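Local coordinates for putative cell adhesion protein (Bacteroides eggerthii, PDB 4GPV) that probably serves as a FimA-like fimbrial subunit that assembles into pili and takes part in cell adhesion, at residues Y87-T92 and R193-A198. Numbering follows the deposited sequence.
Sequences YVVANT and RFFGSA
A T-shaped aromatic pair between Tyr87 and Phe195 joins strand 83-90 of one sheet to the loop that follows strand 176-193 of another. The tyrosine turns an edge to Phe195: CD2 lies above one face of the phenylalanine ring, 3.6 Å from CE1 of Phe195. The ring centroids are 5.0 Å apart and the planes stand at 85°, so the weakly positive hydrogen on CD2 points at the pi cloud near the rim. Tyrosine suits the place because its OH, at the far end of the ring, is hydrogen-bonded to Glu106.

Side chains alternate along a beta strand, and accordingly Val89 faces the same loop while Val88 turns away. The loop belongs to the FimA-like C-terminal region (transthyretin clan), and its flat, apolar phenylalanines suit this buried junction. The fork of Val89 serves both: CG2 is 3.5 Å from CE2 of Phe195, whereas CG1, anti to the backbone N (chi1 179°), reaches CD1 of Phe194 at 3.6 Å. Beyond the strand end, Thr92 presents its methyl CG2 3.7 Å from CE1 of Phe194. Where the loop starts, NE of Arg193, the last strand residue, donates to O of Phe195 (3.1 Å), while NH2 of Arg193 salt-bridges Glu200.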
ATOM      1  N   TYR A  87     -20.608   1.854   6.840  1.00 19.42           N
ATOM      2  CA  TYR A  87     -19.186   1.734   6.555  1.00 18.28           C
ATOM      3  C   TYR A  87     -18.890   0.284   6.329  1.00 20.90           C
ATOM      4  O   TYR A  87     -19.436  -0.589   7.041  1.00 19.37           O
ATOM      5  CB  TYR A  87     -18.371   2.259   7.727  1.00 20.19           C
ATOM      6  CG  TYR A  87     -18.448   3.752   7.945  1.00 21.86           C
ATOM      7  CD1 TYR A  87     -19.483   4.316   8.682  1.00 23.97           C
ATOM      8  CD2 TYR A  87     -17.403   4.581   7.562  1.00 22.70           C
ATOM      9  CE1 TYR A  87     -19.544   5.693   8.905  1.00 25.57           C
ATOM     10  CE2 TYR A  87     -17.430   5.951   7.821  1.00 23.94           C
ATOM     11  CZ  TYR A  87     -18.503   6.503   8.491  1.00 29.81           C
ATOM     12  OH  TYR A  87     -18.522   7.854   8.745  1.00 30.16           O
ATOM     13  N   VAL A  88     -18.032   0.009   5.338  1.00 17.98           N
ATOM     14  CA  VAL A  88     -17.663  -1.382   5.007  1.00 18.40           C
ATOM     15  C   VAL A  88     -16.140  -1.490   4.986  1.00 20.89           C
ATOM     16  O   VAL A  88     -15.465  -0.657   4.371  1.00 19.55           O
ATOM     17  CB  VAL A  88     -18.274  -1.864   3.650  1.00 22.93           C
ATOM     18  CG1 VAL A  88     -17.806  -3.278   3.293  1.00 22.95           C
ATOM     19  CG2 VAL A  88     -19.807  -1.811   3.673  1.00 23.43           C
ATOM     20  N   VAL A  89     -15.615  -2.523   5.623  1.00 17.51           N
ATOM     21  CA  VAL A  89     -14.195  -2.838   5.586  1.00 18.23           C
ATOM     22  C   VAL A  89     -14.101  -4.276   5.113  1.00 21.25           C
ATOM     23  O   VAL A  89     -14.723  -5.138   5.716  1.00 20.22           O
ATOM     24  CB  VAL A  89     -13.448  -2.611   6.933  1.00 23.24           C
ATOM     25  CG1 VAL A  89     -11.976  -3.003   6.799  1.00 23.93           C
ATOM     26  CG2 VAL A  89     -13.559  -1.158   7.407  1.00 23.29           C
ATOM     27  N   ALA A  90     -13.332  -4.534   4.058  1.00 18.17           N
ATOM     28  CA  ALA A  90     -13.173  -5.907   3.562  1.00 20.11           C
ATOM     29  C   ALA A  90     -11.786  -6.437   3.876  1.00 20.61           C
ATOM     30  O   ALA A  90     -10.802  -5.676   3.885  1.00 19.21           O
ATOM     31  CB  ALA A  90     -13.375  -5.930   2.044  1.00 21.59           C
ATOM     32  N   ASN A  91     -11.706  -7.749   4.082  1.00 19.63           N
ATOM     33  CA  ASN A  91     -10.492  -8.552   4.158  1.00 19.16           C
ATOM     34  C   ASN A  91      -9.639  -8.312   5.386  1.00 22.29           C
ATOM     35  O   ASN A  91      -8.447  -8.595   5.356  1.00 21.07           O
ATOM     36  CB  ASN A  91      -9.681  -8.389   2.852  1.00 19.31           C
ATOM     37  CG  ASN A  91     -10.396  -8.970   1.660  1.00 23.06           C
ATOM     38  OD1 ASN A  91     -11.223  -9.878   1.792  1.00 23.44           O
ATOM     39  ND2 ASN A  91     -10.045  -8.527   0.453  1.00 21.11           N
ATOM     40  N   THR A  92     -10.259  -7.955   6.519  1.00 19.68           N
ATOM     41  CA  THR A  92      -9.497  -7.858   7.773  1.00 20.46           C
ATOM     42  C   THR A  92      -9.803  -9.082   8.679  1.00 24.45           C
ATOM     43  O   THR A  92      -9.278  -9.163   9.783  1.00 25.88           O
ATOM     44  CB  THR A  92      -9.736  -6.555   8.524  1.00 23.62           C
ATOM     45  OG1 THR A  92     -11.104  -6.475   8.992  1.00 21.96           O
ATOM     46  CG2 THR A  92      -9.285  -5.307   7.737  1.00 22.32           C
ATOM     47  N   ARG A 193      -4.933   3.683   7.321  1.00 20.97           N
ATOM     48  CA  ARG A 193      -6.175   4.265   7.775  1.00 21.49           C
ATOM     49  C   ARG A 193      -7.293   3.809   6.892  1.00 26.18           C
ATOM     50  O   ARG A 193      -7.223   3.967   5.655  1.00 27.23           O
ATOM     51  CB  ARG A 193      -6.083   5.800   7.741  1.00 25.31           C
ATOM     52  CG  ARG A 193      -5.585   6.437   9.003  1.00 38.70           C
ATOM     53  CD  ARG A 193      -6.602   6.330  10.124  1.00 51.45           C
ATOM     54  NE  ARG A 193      -7.607   7.391  10.142  1.00 62.45           N
ATOM     55  CZ  ARG A 193      -7.526   8.487  10.882  1.00 71.79           C
ATOM     56  NH1 ARG A 193      -6.458   8.711  11.636  1.00 61.28           N
ATOM     57  NH2 ARG A 193      -8.502   9.378  10.864  1.00 63.84           N
ATOM     58  N   PHE A 194      -8.335   3.214   7.490  1.00 19.15           N
ATOM     59  CA  PHE A 194      -9.448   2.781   6.660  1.00 17.06           C
ATOM     60  C   PHE A 194     -10.340   3.935   6.270  1.00 22.44           C
ATOM     61  O   PHE A 194     -10.926   3.905   5.189  1.00 22.17           O
ATOM     62  CB  PHE A 194     -10.280   1.704   7.402  1.00 19.43           C
ATOM     63  CG  PHE A 194      -9.465   0.474   7.715  1.00 18.72           C
ATOM     64  CD1 PHE A 194      -9.355  -0.564   6.789  1.00 19.29           C
ATOM     65  CD2 PHE A 194      -8.798   0.349   8.937  1.00 20.66           C
ATOM     66  CE1 PHE A 194      -8.603  -1.709   7.085  1.00 20.27           C
ATOM     67  CE2 PHE A 194      -8.021  -0.786   9.218  1.00 22.75           C
ATOM     68  CZ  PHE A 194      -7.919  -1.795   8.291  1.00 21.03           C
ATOM     69  N   PHE A 195     -10.532   4.908   7.188  1.00 21.10           N
ATOM     70  CA  PHE A 195     -11.399   6.059   6.956  1.00 21.76           C
ATOM     71  C   PHE A 195     -10.645   7.308   7.352  1.00 29.05           C
ATOM     72  O   PHE A 195      -9.452   7.250   7.621  1.00 30.18           O
ATOM     73  CB  PHE A 195     -12.717   5.896   7.733  1.00 23.01           C
ATOM     74  CG  PHE A 195     -13.419   4.627   7.355  1.00 22.58           C
ATOM     75  CD1 PHE A 195     -14.056   4.507   6.122  1.00 23.75           C
ATOM     76  CD2 PHE A 195     -13.382   3.518   8.193  1.00 22.83           C
ATOM     77  CE1 PHE A 195     -14.619   3.300   5.728  1.00 24.45           C
ATOM     78  CE2 PHE A 195     -13.948   2.310   7.794  1.00 25.46           C
ATOM     79  CZ  PHE A 195     -14.613   2.227   6.584  1.00 23.23           C
ATOM     80  N   GLY A 196     -11.311   8.436   7.316  1.00 28.76           N
ATOM     81  CA  GLY A 196     -10.640   9.681   7.644  1.00 29.01           C
ATOM     82  C   GLY A 196     -10.319  10.458   6.395  1.00 30.66           C
ATOM     83  O   GLY A 196     -10.650  10.049   5.276  1.00 30.45           O
ATOM     84  N   SER A 197      -9.685  11.591   6.596  1.00 26.36           N
ATOM     85  CA  SER A 197      -9.390  12.504   5.511  1.00 25.30           C
ATOM     86  C   SER A 197      -8.259  11.989   4.645  1.00 25.61           C
ATOM     87  O   SER A 197      -7.440  11.175   5.075  1.00 22.66           O
ATOM     88  CB  SER A 197      -9.010  13.864   6.068  1.00 27.65           C
ATOM     89  OG  SER A 197      -7.741  13.776   6.696  1.00 27.62           O
ATOM     90  N   ALA A 198      -8.200  12.513   3.419  1.00 22.95           N
ATOM     91  CA  ALA A 198      -7.124  12.177   2.507  1.00 21.82           C
ATOM     92  C   ALA A 198      -5.768  12.544   3.161  1.00 21.83           C
ATOM     93  O   ALA A 198      -4.812  11.770   3.047  1.00 21.39           O
ATOM     94  CB  ALA A 198      -7.327  12.938   1.199  1.00 22.85           C
TER